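Local coordinates for putative flagellar hook-associated protein (Vibrio parahaemolyticus, PDB 3PWX), which probably serves as a structural component of the bacterial flagellum, where hook-associated proteins related to flagellin join hook to filament, at residues D45-S48 and E49-S53; N156-D159 and A160-A163; T129-K132 and G133-M136; E166-S169 and P170-A174. One frame throughout, in Å; residues are numbered along the deposited sequence.

Interaction 1. Residues D45-S48 and E49-S53. Unlike the reference sequence in segment 45-48: Ser48 (reference Asn).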
ATOM      1  N   ASP A  45      -7.996 -15.501 -15.218  1.00 54.59           N
ATOM      2  CA  ASP A  45      -8.928 -15.652 -16.302  1.00 55.45           C
ATOM      3  C   ASP A  45      -9.025 -17.114 -16.706  1.00 55.98           C
ATOM      4  O   ASP A  45     -10.122 -17.679 -16.775  1.00 56.27           O
ATOM      5  CB  ASP A  45      -8.542 -14.810 -17.507  1.00 56.96           C
ATOM      6  CG  ASP A  45      -9.703 -14.644 -18.458  1.00 64.28           C
ATOM      7  OD1 ASP A  45     -10.785 -14.174 -18.032  1.00 69.57           O
ATOM      8  OD2 ASP A  45      -9.574 -15.037 -19.637  1.00 75.44           O
ATOM      9  N   SER A  46      -7.871 -17.736 -16.904  1.00 56.18           N
ATOM     10  CA  SER A  46      -7.806 -19.162 -17.269  1.00 56.85           C
ATOM     11  C   SER A  46      -8.374 -20.113 -16.204  1.00 56.33           C
ATOM     12  O   SER A  46      -9.064 -21.065 -16.568  1.00 56.92           O
ATOM     13  CB  SER A  46      -6.370 -19.543 -17.629  1.00 57.34           C
ATOM     14  OG  SER A  46      -6.196 -20.936 -17.637  1.00 57.90           O
ATOM     15  N   VAL A  47      -8.093 -19.855 -14.910  1.00 55.35           N
ATOM     16  CA  VAL A  47      -8.713 -20.586 -13.805  1.00 54.89           C
ATOM     17  C   VAL A  47     -10.211 -20.432 -13.921  1.00 54.99           C
ATOM     18  O   VAL A  47     -10.903 -21.392 -13.746  1.00 55.21           O
ATOM     19  CB  VAL A  47      -8.252 -20.102 -12.391  1.00 54.00           C
ATOM     20  CG1 VAL A  47      -9.083 -20.737 -11.276  1.00 53.69           C
ATOM     21  CG2 VAL A  47      -6.774 -20.418 -12.152  1.00 54.04           C
ATOM     22  N   SER A  48     -10.739 -19.262 -14.284  1.00 54.98           N
ATOM     23  CA  SER A  48     -12.187 -19.139 -14.361  1.00 55.26           C
ATOM     24  C   SER A  48     -12.837 -19.859 -15.547  1.00 56.97           C
ATOM     25  O   SER A  48     -13.956 -20.383 -15.394  1.00 57.45           O
ATOM     26  CB  SER A  48     -12.622 -17.707 -14.341  1.00 55.16           C
ATOM     27  OG  SER A  48     -12.485 -17.200 -15.635  1.00 59.17           O
ATOM     28  N   GLU A  49     -12.170 -19.875 -16.712  1.00 59.06           N
ATOM     29  CA  GLU A  49     -12.600 -20.739 -17.868  1.00 61.66           C
ATOM     30  C   GLU A  49     -12.634 -22.203 -17.519  1.00 60.99           C
ATOM     31  O   GLU A  49     -13.585 -22.922 -17.867  1.00 62.50           O
ATOM     32  CB  GLU A  49     -11.720 -20.549 -19.097  1.00 63.62           C
ATOM     33  CG  GLU A  49     -12.183 -19.365 -19.991  1.00 70.00           C
ATOM     34  CD  GLU A  49     -11.030 -18.774 -20.805  1.00 77.28           C
ATOM     35  OE1 GLU A  49      -9.938 -18.570 -20.209  1.00 81.49           O
ATOM     36  OE2 GLU A  49     -11.212 -18.494 -22.028  1.00 80.73           O
ATOM     37  N   SER A  50     -11.619 -22.653 -16.802  1.00 59.82           N
ATOM     38  CA  SER A  50     -11.626 -24.015 -16.378  1.00 59.52           C
ATOM     39  C   SER A  50     -12.730 -24.240 -15.387  1.00 58.63           C
ATOM     40  O   SER A  50     -13.317 -25.295 -15.373  1.00 60.44           O
ATOM     41  CB  SER A  50     -10.313 -24.414 -15.772  1.00 58.93           C
ATOM     42  OG  SER A  50      -9.284 -24.314 -16.716  1.00 61.35           O
ATOM     43  N   LEU A  51     -13.070 -23.264 -14.566  1.00 57.35           N
ATOM     44  CA  LEU A  51     -14.110 -23.564 -13.579  1.00 56.80           C
ATOM     45  C   LEU A  51     -15.467 -23.706 -14.264  1.00 58.41           C
ATOM     46  O   LEU A  51     -16.299 -24.522 -13.874  1.00 58.72           O
ATOM     47  CB  LEU A  51     -14.174 -22.513 -12.487  1.00 55.33           C
ATOM     48  CG  LEU A  51     -13.035 -22.661 -11.505  1.00 54.69           C
ATOM     49  CD1 LEU A  51     -12.975 -21.358 -10.605  1.00 54.02           C
ATOM     50  CD2 LEU A  51     -13.188 -23.906 -10.674  1.00 54.72           C
ATOM     51  N   LYS A  52     -15.643 -22.899 -15.306  1.00 59.60           N
ATOM     52  CA  LYS A  52     -16.804 -22.866 -16.164  1.00 61.62           C
ATOM     53  C   LYS A  52     -17.004 -24.238 -16.880  1.00 63.36           C
ATOM     54  O   LYS A  52     -18.051 -24.867 -16.742  1.00 64.49           O
ATOM     55  CB  LYS A  52     -16.586 -21.700 -17.130  1.00 61.90           C
ATOM     56  CG  LYS A  52     -17.668 -21.350 -18.009  1.00 66.52           C
ATOM     57  CD  LYS A  52     -18.886 -20.897 -17.258  1.00 72.40           C
ATOM     58  CE  LYS A  52     -20.167 -21.350 -17.999  1.00 77.45           C
ATOM     59  NZ  LYS A  52     -20.049 -21.368 -19.502  1.00 81.53           N
ATOM     60  N   SER A  53     -15.992 -24.720 -17.589  1.00 64.02           N
ATOM     61  CA  SER A  53     -16.088 -26.008 -18.260  1.00 66.50           C
ATOM     62  C   SER A  53     -16.324 -27.145 -17.279  1.00 66.34           C
ATOM     63  O   SER A  53     -17.089 -28.076 -17.550  1.00 67.17           O
ATOM     64  CB  SER A  53     -14.849 -26.294 -19.095  1.00 67.23           C
ATOM     65  OG  SER A  53     -14.460 -25.119 -19.770  1.00 72.26           O
TER
HETATM   66  O   HOH W   1      -6.750 -23.126 -15.946  1.00 62.74           O

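Interaction 2. Residues N156-D159 and A160-A163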
ATOM      1  N   ASN A 156     -10.272 -30.923  -4.298  1.00 61.55           N
ATOM      2  CA  ASN A 156     -10.641 -32.111  -3.563  1.00 61.78           C
ATOM      3  C   ASN A 156     -12.094 -32.498  -3.815  1.00 61.70           C
ATOM      4  O   ASN A 156     -12.398 -33.671  -3.918  1.00 62.24           O
ATOM      5  CB  ASN A 156     -10.307 -31.930  -2.092  1.00 61.43           C
ATOM      6  CG  ASN A 156      -8.792 -31.952  -1.872  1.00 63.31           C
ATOM      7  OD1 ASN A 156      -8.096 -32.628  -2.635  1.00 64.98           O
ATOM      8  ND2 ASN A 156      -8.267 -31.191  -0.884  1.00 57.36           N
ATOM      9  N   GLN A 157     -12.978 -31.508  -3.971  1.00 59.99           N
ATOM     10  CA  GLN A 157     -14.359 -31.799  -4.086  1.00 60.17           C
ATOM     11  C   GLN A 157     -14.594 -32.401  -5.464  1.00 61.21           C
ATOM     12  O   GLN A 157     -15.452 -33.270  -5.626  1.00 61.17           O
ATOM     13  CB  GLN A 157     -15.176 -30.541  -3.904  1.00 60.19           C
ATOM     14  CG  GLN A 157     -16.698 -30.723  -4.162  1.00 61.34           C
ATOM     15  CD  GLN A 157     -17.282 -31.723  -3.199  1.00 64.99           C
ATOM     16  OE1 GLN A 157     -17.018 -31.644  -1.993  1.00 69.71           O
ATOM     17  NE2 GLN A 157     -18.073 -32.663  -3.706  1.00 63.78           N
ATOM     18  N   ILE A 158     -13.812 -31.960  -6.450  1.00 61.20           N
ATOM     19  CA  ILE A 158     -13.998 -32.442  -7.811  1.00 62.69           C
ATOM     20  C   ILE A 158     -13.587 -33.937  -7.848  1.00 64.80           C
ATOM     21  O   ILE A 158     -14.197 -34.733  -8.592  1.00 64.10           O
ATOM     22  CB  ILE A 158     -13.301 -31.558  -8.915  1.00 61.51           C
ATOM     23  CG1 ILE A 158     -13.842 -31.880 -10.316  1.00 64.63           C
ATOM     24  CG2 ILE A 158     -11.814 -31.824  -8.964  1.00 62.51           C
ATOM     25  CD1 ILE A 158     -15.469 -31.923 -10.505  1.00 64.46           C
ATOM     26  N   ASP A 159     -12.586 -34.290  -7.017  1.00 64.54           N
ATOM     27  CA  ASP A 159     -12.120 -35.693  -6.915  1.00 66.60           C
ATOM     28  C   ASP A 159     -13.138 -36.590  -6.221  1.00 66.23           C
ATOM     29  O   ASP A 159     -13.338 -37.722  -6.642  1.00 67.19           O
ATOM     30  CB  ASP A 159     -10.707 -35.803  -6.261  1.00 67.16           C
ATOM     31  CG  ASP A 159      -9.565 -35.632  -7.290  1.00 70.20           C
ATOM     32  OD1 ASP A 159      -9.846 -35.557  -8.519  1.00 74.97           O
ATOM     33  OD2 ASP A 159      -8.387 -35.582  -6.898  1.00 71.87           O
ATOM     34  N   ALA A 160     -13.789 -36.075  -5.173  1.00 64.97           N
ATOM     35  CA  ALA A 160     -14.952 -36.763  -4.578  1.00 65.06           C
ATOM     36  C   ALA A 160     -16.117 -37.005  -5.609  1.00 65.37           C
ATOM     37  O   ALA A 160     -16.875 -37.988  -5.527  1.00 65.13           O
ATOM     38  CB  ALA A 160     -15.458 -36.025  -3.347  1.00 62.55           C
ATOM     39  N   LEU A 161     -16.246 -36.087  -6.560  1.00 64.60           N
ATOM     40  CA  LEU A 161     -17.258 -36.226  -7.566  1.00 65.90           C
ATOM     41  C   LEU A 161     -16.832 -37.288  -8.582  1.00 67.66           C
ATOM     42  O   LEU A 161     -17.619 -38.129  -8.923  1.00 69.67           O
ATOM     43  CB  LEU A 161     -17.620 -34.879  -8.221  1.00 64.84           C
ATOM     44  CG  LEU A 161     -18.673 -35.170  -9.314  1.00 65.72           C
ATOM     45  CD1 LEU A 161     -20.049 -35.448  -8.703  1.00 67.55           C
ATOM     46  CD2 LEU A 161     -18.754 -34.117 -10.366  1.00 62.70           C
ATOM     47  N   ILE A 162     -15.581 -37.256  -9.026  1.00 68.30           N
ATOM     48  CA  ILE A 162     -14.991 -38.262  -9.911  1.00 69.81           C
ATOM     49  C   ILE A 162     -15.132 -39.702  -9.369  1.00 72.45           C
ATOM     50  O   ILE A 162     -15.394 -40.633 -10.109  1.00 74.25           O
ATOM     51  CB  ILE A 162     -13.495 -37.924 -10.183  1.00 69.13           C
ATOM     52  CG1 ILE A 162     -13.393 -36.658 -11.050  1.00 66.27           C
ATOM     53  CG2 ILE A 162     -12.762 -39.143 -10.787  1.00 71.14           C
ATOM     54  CD1 ILE A 162     -12.019 -36.098 -11.263  1.00 61.91           C
ATOM     55  N   ALA A 163     -14.950 -39.861  -8.068  1.00 72.86           N
ATOM     56  CA  ALA A 163     -15.175 -41.117  -7.387  1.00 74.51           C
ATOM     57  C   ALA A 163     -16.653 -41.481  -7.501  1.00 75.45           C
ATOM     58  O   ALA A 163     -17.012 -42.576  -7.911  1.00 78.37           O
ATOM     59  CB  ALA A 163     -14.736 -40.993  -5.912  1.00 73.69           C
TER

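Interaction 3. Residues T129-K132 and G133-M136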
ATOM      1  N   THR A 129       6.284   0.159  -3.573  1.00 54.00           N
ATOM      2  CA  THR A 129       6.234   1.612  -3.296  1.00 54.50           C
ATOM      3  C   THR A 129       5.959   2.359  -4.596  1.00 54.35           C
ATOM      4  O   THR A 129       6.676   2.166  -5.584  1.00 54.17           O
ATOM      5  CB  THR A 129       7.534   2.085  -2.726  1.00 55.03           C
ATOM      6  OG1 THR A 129       7.679   1.460  -1.454  1.00 55.37           O
ATOM      7  CG2 THR A 129       7.540   3.618  -2.511  1.00 55.64           C
ATOM      8  N   VAL A 130       4.943   3.213  -4.603  1.00 54.61           N
ATOM      9  CA  VAL A 130       4.507   3.735  -5.839  1.00 54.57           C
ATOM     10  C   VAL A 130       4.462   5.262  -5.810  1.00 55.27           C
ATOM     11  O   VAL A 130       4.134   5.873  -6.832  1.00 55.44           O
ATOM     12  CB  VAL A 130       3.122   3.113  -6.258  1.00 54.29           C
ATOM     13  CG1 VAL A 130       3.232   1.569  -6.397  1.00 53.65           C
ATOM     14  CG2 VAL A 130       1.994   3.497  -5.293  1.00 54.73           C
ATOM     15  N   ALA A 131       4.717   5.860  -4.633  1.00 55.83           N
ATOM     16  CA  ALA A 131       4.962   7.290  -4.453  1.00 56.64           C
ATOM     17  C   ALA A 131       5.484   7.438  -3.035  1.00 57.18           C
ATOM     18  O   ALA A 131       5.312   6.519  -2.224  1.00 57.01           O
ATOM     19  CB  ALA A 131       3.707   8.158  -4.652  1.00 57.25           C
ATOM     20  N   LYS A 132       6.111   8.581  -2.722  1.00 57.95           N
ATOM     21  CA  LYS A 132       6.710   8.782  -1.434  1.00 58.64           C
ATOM     22  C   LYS A 132       5.759   8.377  -0.343  1.00 59.04           C
ATOM     23  O   LYS A 132       4.719   8.995  -0.179  1.00 59.66           O
ATOM     24  CB  LYS A 132       7.104  10.239  -1.247  1.00 59.66           C
ATOM     25  CG  LYS A 132       8.042  10.452  -0.007  1.00 61.19           C
ATOM     26  CD  LYS A 132       9.200   9.405   0.006  1.00 62.88           C
ATOM     27  CE  LYS A 132      10.450   9.860   0.826  1.00 66.00           C
ATOM     28  NZ  LYS A 132      10.516   9.086   2.122  1.00 62.73           N
ATOM     29  N   GLY A 133       6.144   7.372   0.428  1.00 58.87           N
ATOM     30  CA  GLY A 133       5.318   6.880   1.532  1.00 59.35           C
ATOM     31  C   GLY A 133       3.972   6.189   1.194  1.00 58.81           C
ATOM     32  O   GLY A 133       3.081   6.118   2.054  1.00 59.48           O
ATOM     33  N   VAL A 134       3.846   5.653  -0.030  1.00 57.74           N
ATOM     34  CA  VAL A 134       2.650   4.996  -0.438  1.00 57.27           C
ATOM     35  C   VAL A 134       2.972   3.621  -1.028  1.00 56.19           C
ATOM     36  O   VAL A 134       3.709   3.534  -2.012  1.00 55.64           O
ATOM     37  CB  VAL A 134       1.887   5.838  -1.522  1.00 57.34           C
ATOM     38  CG1 VAL A 134       0.550   5.120  -1.946  1.00 56.98           C
ATOM     39  CG2 VAL A 134       1.696   7.316  -1.057  1.00 58.58           C
ATOM     40  N   THR A 135       2.387   2.555  -0.482  1.00 55.99           N
ATOM     41  CA  THR A 135       2.614   1.247  -1.060  1.00 55.10           C
ATOM     42  C   THR A 135       1.346   0.647  -1.606  1.00 54.69           C
ATOM     43  O   THR A 135       0.234   0.902  -1.121  1.00 55.15           O
ATOM     44  CB  THR A 135       3.179   0.256  -0.049  1.00 55.21           C
ATOM     45  OG1 THR A 135       2.132  -0.067   0.865  1.00 55.89           O
ATOM     46  CG2 THR A 135       4.380   0.835   0.687  1.00 55.86           C
HETATM   47  N   MSE A 136       1.504  -0.150  -2.640  1.00 53.96           N
HETATM   48  CA  MSE A 136       0.321  -0.815  -3.222  1.00 53.61           C
HETATM   49  C   MSE A 136       0.571  -2.319  -3.129  1.00 53.11           C
HETATM   50  O   MSE A 136       1.718  -2.762  -3.375  1.00 52.90           O
HETATM   51  CB  MSE A 136       0.137  -0.389  -4.655  1.00 53.41           C
HETATM   52  CG  MSE A 136      -0.619  -1.386  -5.489  1.00 57.06           C
HETATM   53 SE   MSE A 136      -2.572  -1.084  -5.232  1.00 68.38          SE
HETATM   54  CE  MSE A 136      -2.351   0.901  -5.507  1.00 65.46           C
TER

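Interaction 4. Residues E166-S169 and P170-A174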
ATOM      1  N   GLU A 166     -17.460 -42.667 -10.910  1.00 80.71           N
ATOM      2  CA  GLU A 166     -16.969 -43.983 -11.256  1.00 83.07           C
ATOM      3  C   GLU A 166     -17.838 -45.101 -10.642  1.00 84.23           C
ATOM      4  O   GLU A 166     -18.199 -46.067 -11.309  1.00 86.03           O
ATOM      5  CB  GLU A 166     -15.532 -44.136 -10.811  1.00 83.34           C
ATOM      6  CG  GLU A 166     -14.494 -43.514 -11.707  1.00 85.99           C
ATOM      7  CD  GLU A 166     -13.151 -43.547 -11.008  1.00 92.37           C
ATOM      8  OE1 GLU A 166     -12.535 -42.476 -10.753  1.00 91.56           O
ATOM      9  OE2 GLU A 166     -12.739 -44.682 -10.644  1.00 99.90           O
ATOM     10  N   LYS A 167     -18.155 -44.965  -9.362  1.00 83.26           N
ATOM     11  CA  LYS A 167     -19.017 -45.912  -8.706  1.00 83.98           C
ATOM     12  C   LYS A 167     -20.089 -45.177  -7.947  1.00 81.42           C
ATOM     13  O   LYS A 167     -19.925 -44.908  -6.767  1.00 80.13           O
ATOM     14  CB  LYS A 167     -18.234 -46.812  -7.745  1.00 85.61           C
ATOM     15  CG  LYS A 167     -19.130 -47.874  -7.066  1.00 89.34           C
ATOM     16  CD  LYS A 167     -18.327 -49.019  -6.460  1.00 94.07           C
ATOM     17  CE  LYS A 167     -19.227 -50.214  -6.147  1.00 96.27           C
ATOM     18  NZ  LYS A 167     -18.439 -51.355  -5.580  1.00 99.50           N
ATOM     19  N   PRO A 168     -21.205 -44.866  -8.614  1.00 81.10           N
ATOM     20  CA  PRO A 168     -22.281 -44.180  -7.904  1.00 80.24           C
ATOM     21  C   PRO A 168     -22.663 -44.852  -6.585  1.00 80.78           C
ATOM     22  O   PRO A 168     -22.601 -46.078  -6.470  1.00 83.15           O
ATOM     23  CB  PRO A 168     -23.440 -44.218  -8.898  1.00 81.10           C
ATOM     24  CG  PRO A 168     -22.770 -44.239 -10.243  1.00 82.02           C
ATOM     25  CD  PRO A 168     -21.480 -45.008 -10.059  1.00 81.92           C
ATOM     26  N   SER A 169     -23.035 -44.041  -5.607  1.00 79.11           N
ATOM     27  CA  SER A 169     -23.585 -44.501  -4.356  1.00 79.60           C
ATOM     28  C   SER A 169     -24.903 -43.736  -4.078  1.00 79.92           C
ATOM     29  O   SER A 169     -25.363 -42.929  -4.906  1.00 77.78           O
ATOM     30  CB  SER A 169     -22.570 -44.268  -3.254  1.00 78.93           C
ATOM     31  OG  SER A 169     -22.604 -42.914  -2.802  1.00 76.73           O
ATOM     32  N   PRO A 170     -25.545 -44.008  -2.926  1.00 81.60           N
ATOM     33  CA  PRO A 170     -26.803 -43.283  -2.634  1.00 81.92           C
ATOM     34  C   PRO A 170     -26.599 -41.765  -2.522  1.00 81.09           C
ATOM     35  O   PRO A 170     -27.577 -40.987  -2.496  1.00 80.75           O
ATOM     36  CB  PRO A 170     -27.219 -43.843  -1.272  1.00 83.50           C
ATOM     37  CG  PRO A 170     -26.503 -45.181  -1.139  1.00 83.63           C
ATOM     38  CD  PRO A 170     -25.259 -45.094  -1.957  1.00 82.16           C
ATOM     39  N   ASN A 171     -25.322 -41.373  -2.454  1.00 80.54           N
ATOM     40  CA  ASN A 171     -24.868 -39.992  -2.264  1.00 78.41           C
ATOM     41  C   ASN A 171     -24.484 -39.229  -3.515  1.00 76.99           C
ATOM     42  O   ASN A 171     -23.949 -38.095  -3.435  1.00 76.04           O
ATOM     43  CB  ASN A 171     -23.693 -39.982  -1.308  1.00 78.64           C
ATOM     44  CG  ASN A 171     -24.062 -39.385   0.014  1.00 80.40           C
ATOM     45  OD1 ASN A 171     -23.776 -38.219   0.276  1.00 78.08           O
ATOM     46  ND2 ASN A 171     -24.766 -40.161   0.838  1.00 83.65           N
ATOM     47  N   PHE A 172     -24.764 -39.840  -4.665  1.00 76.49           N
ATOM     48  CA  PHE A 172     -24.437 -39.265  -5.952  1.00 75.08           C
ATOM     49  C   PHE A 172     -24.969 -37.845  -6.081  1.00 74.30           C
ATOM     50  O   PHE A 172     -24.203 -36.926  -6.347  1.00 73.17           O
ATOM     51  CB  PHE A 172     -24.971 -40.147  -7.075  1.00 75.67           C
ATOM     52  CG  PHE A 172     -24.566 -39.714  -8.456  1.00 73.55           C
ATOM     53  CD1 PHE A 172     -25.390 -38.890  -9.211  1.00 72.29           C
ATOM     54  CD2 PHE A 172     -23.391 -40.170  -9.026  1.00 72.17           C
ATOM     55  CE1 PHE A 172     -25.035 -38.513 -10.518  1.00 72.40           C
ATOM     56  CE2 PHE A 172     -23.025 -39.789 -10.328  1.00 71.39           C
ATOM     57  CZ  PHE A 172     -23.848 -38.964 -11.071  1.00 71.23           C
ATOM     58  N   GLN A 173     -26.270 -37.658  -5.885  1.00 75.21           N
ATOM     59  CA  GLN A 173     -26.832 -36.332  -6.091  1.00 74.92           C
ATOM     60  C   GLN A 173     -26.290 -35.287  -5.089  1.00 73.32           C
ATOM     61  O   GLN A 173     -26.260 -34.105  -5.385  1.00 72.25           O
ATOM     62  CB  GLN A 173     -28.342 -36.379  -6.069  1.00 76.39           C
ATOM     63  CG  GLN A 173     -29.008 -35.272  -6.910  1.00 78.94           C
ATOM     64  CD  GLN A 173     -28.556 -35.239  -8.371  1.00 80.21           C
ATOM     65  OE1 GLN A 173     -28.530 -36.273  -9.071  1.00 80.50           O
ATOM     66  NE2 GLN A 173     -28.222 -34.027  -8.848  1.00 79.68           N
ATOM     67  N   ALA A 174     -25.849 -35.751  -3.920  1.00 72.79           N
ATOM     68  CA  ALA A 174     -25.345 -34.879  -2.896  1.00 71.66           C
ATOM     69  C   ALA A 174     -23.903 -34.383  -3.214  1.00 70.93           C
ATOM     70  O   ALA A 174     -23.574 -33.201  -2.957  1.00 70.21           O
ATOM     71  CB  ALA A 174     -25.404 -35.568  -1.540  1.00 71.74           C
TER

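Interaction 1. Residues D45-S48 and E49-S53
Glu49 N donates to Asp45 O at 3.0 Å with a nearly straight N-H...O angle of 162°, opening a run of four i to i+4 bonds in which Asp45, Ser46, Val47 and Ser48 pair with Glu49, Ser50, Leu51 and Lys52. This is one continuous stretch of the long alpha-helix 7-61, part of the N-terminal helical region of the flagellin family. The Leu51 N to Val47 O bond is the most bent of the four, at 137°. Inward, Val47 and Leu51 lie side by side and point the same way, with Val47 CG1 4.0 Å from Leu51 CD1; Val190 and Met187 of helix 172-223 pack against this pair. On another side, a water joins two serines one turn apart, 2.8 Å from Ser46 OG and 2.9 Å from Ser50 OG. Ser50 OG also bonds Ser84 OG, so the bridge lies where helix 71-89 packs against helix 7-61. Asp45 and Glu49 bring carboxylates of like charge together on the exposed side, Asp45 OD2 being 3.6 Å from Glu49 OE1 with the two planes skewed; two like charges this close would probably repel each other mildly. Further along, Ser53 OG bonds back to Glu49 O, which Ser53 N grips as well. Ser48 carries a hydroxyl turned between its own backbone N and carbonyl carbon (chi1 81°), a rotation that lets Ser48 OG donate to Asp45 O at 2.7 Å, making this carbonyl oxygen a double acceptor together with its bond from Glu49 N.

Interaction 2. Residues N156-D159 and A160-A163
Ala160, Leu161, Ile162 and Ala163 donate their N-H groups to the carbonyls four residues back, those of Asn156, Gln157, Ile158 and Asp159, as the i to i+4 bonds of an alpha-helix; Ile162 N lies 2.9 Å from Ile158 O. Ile158 O takes a second, weak bond from Leu161 N.
The apolar contacts lie along the buried side. Ile158 CG1 stands anti to its own N (chi1 -164°), and from there CD1 reaches Leu161 CD2 at 4.0 Å, the two branches slanting across each other. Val58 of helix 7-61 touches both residues, and Leu78 of helix 71-89 meets Ile158.
Asp159 and Ile162 run side by side, so that a methyl lies beside the carboxylate, Ile162 CD1 coming within 3.5 Å of Asp159 OD1. The polar ends bond to partners beyond the two segments. Asp159 OD1 forms a salt bridge with Arg82, and OD2 forms one with Lys112; two cations thus hold the carboxylate and probably favour its charged form. Gln157 NE2 bonds Glu175 and Ser179.
Such division of one short helix into an apolar stripe and a polar flank is typical of an amphipathic helix in an antiparallel helical bundle.

Interaction 3. Residues T129-K132 and G133-M136
Val130 N donates to Val134 O at 2.9 Å, nearly in line with the carbonyl, while strands 129-131 and 134-136 run roughly antiparallel, their short axes 131° apart, and Thr129 and Thr135 form a non-hydrogen-bonded pair with CA atoms 4.3 Å apart. The Thr129 CA hydrogen also points at Val134 O, at 3.4 Å from carbon to oxygen. On the threonine face, Thr129 OG1 approaches Thr135 CG2 at 4.0 Å. Val130 uses both of its branches: CG2 meets Val134 CG1 at 4.0 Å, the side chains crossing at about a right angle, and CG1 touches Met136 CB at 4.1 Å. Its chi1 of -60° sets CG2 between the backbone N and the carbonyl carbon and CG1 beside the N, spreading the two methyls to separate neighbours. The motif is a beta hairpin closed by a type II turn from Ala131 to Val134, with Val134 N bonded to Ala131 O at 2.8 Å and Gly133 taking the positive phi, 67°, of the third turn position. Ala131 CB and Val134 CG2 are close by, 4.2 Å apart. Helix 172-223 packs on this hairpin: Met207 on Val134, and Leu204 on Met136, a selenomethionine. Strand 134-136 pairs antiparallel with a strand of the second subunit, carrying the sheet over the interface, where Val134 packs on Met136 of that subunit.

Interaction 4. Residues E166-S169 and P170-A174
Phe172 packs back on Pro168 and Ser169 across the short connection between helix 154-166 and helix 172-223, which ends in a type I beta turn from Ser169 to Phe172. Lys167 is the first residue to leave the earlier helix, and Asn171 takes the N-cap position of the next without its side chain making a capping bond. From the backbone outward, Phe172 CB sits 3.5 Å from Ser169 O, tucked against the carbonyl that the turn uses. CG lies anti to the backbone N (chi1 -174°), which swings the ring back along the incoming loop. At the ring, CD2 reaches Pro168 CB at 4.1 Å, an apolar contact near the start of the loop; Arg71 of helix 71-89 touches the phenylalanine too. Ser169 helps shape the bend: its N bonds Glu164 of the preceding helix, and its OG receives Asn171 N at 3.1 Å in the manner of an ST turn, although the placing of that nitrogen is doubtful. The turn closes with Phe172 N donating to Ser169 O at 3.2 Å, the nitrogen standing above the carbonyl plane, 59° out of it.

From the N terminus, interaction 1 comes first, within helix 7-61, and closes no loop. Interaction 3 follows as the hairpin joining strands 127-131 and 134-137, on the opposite side of the chain's centre, with about 33 Å between the two centres. The chain then returns: interaction 2 lies within helix 154-166, its centre about 17 Å from that of interaction 1, and interaction 4 turns the chain into helix 172-223, whose residues pack on interactions 1, 2 and 3. All four lie in series, none nesting or crossing. Residues 156-163 lie in the helix that leads into the connection made by 166-174, whereas the hairpin extends the fold toward the second subunit.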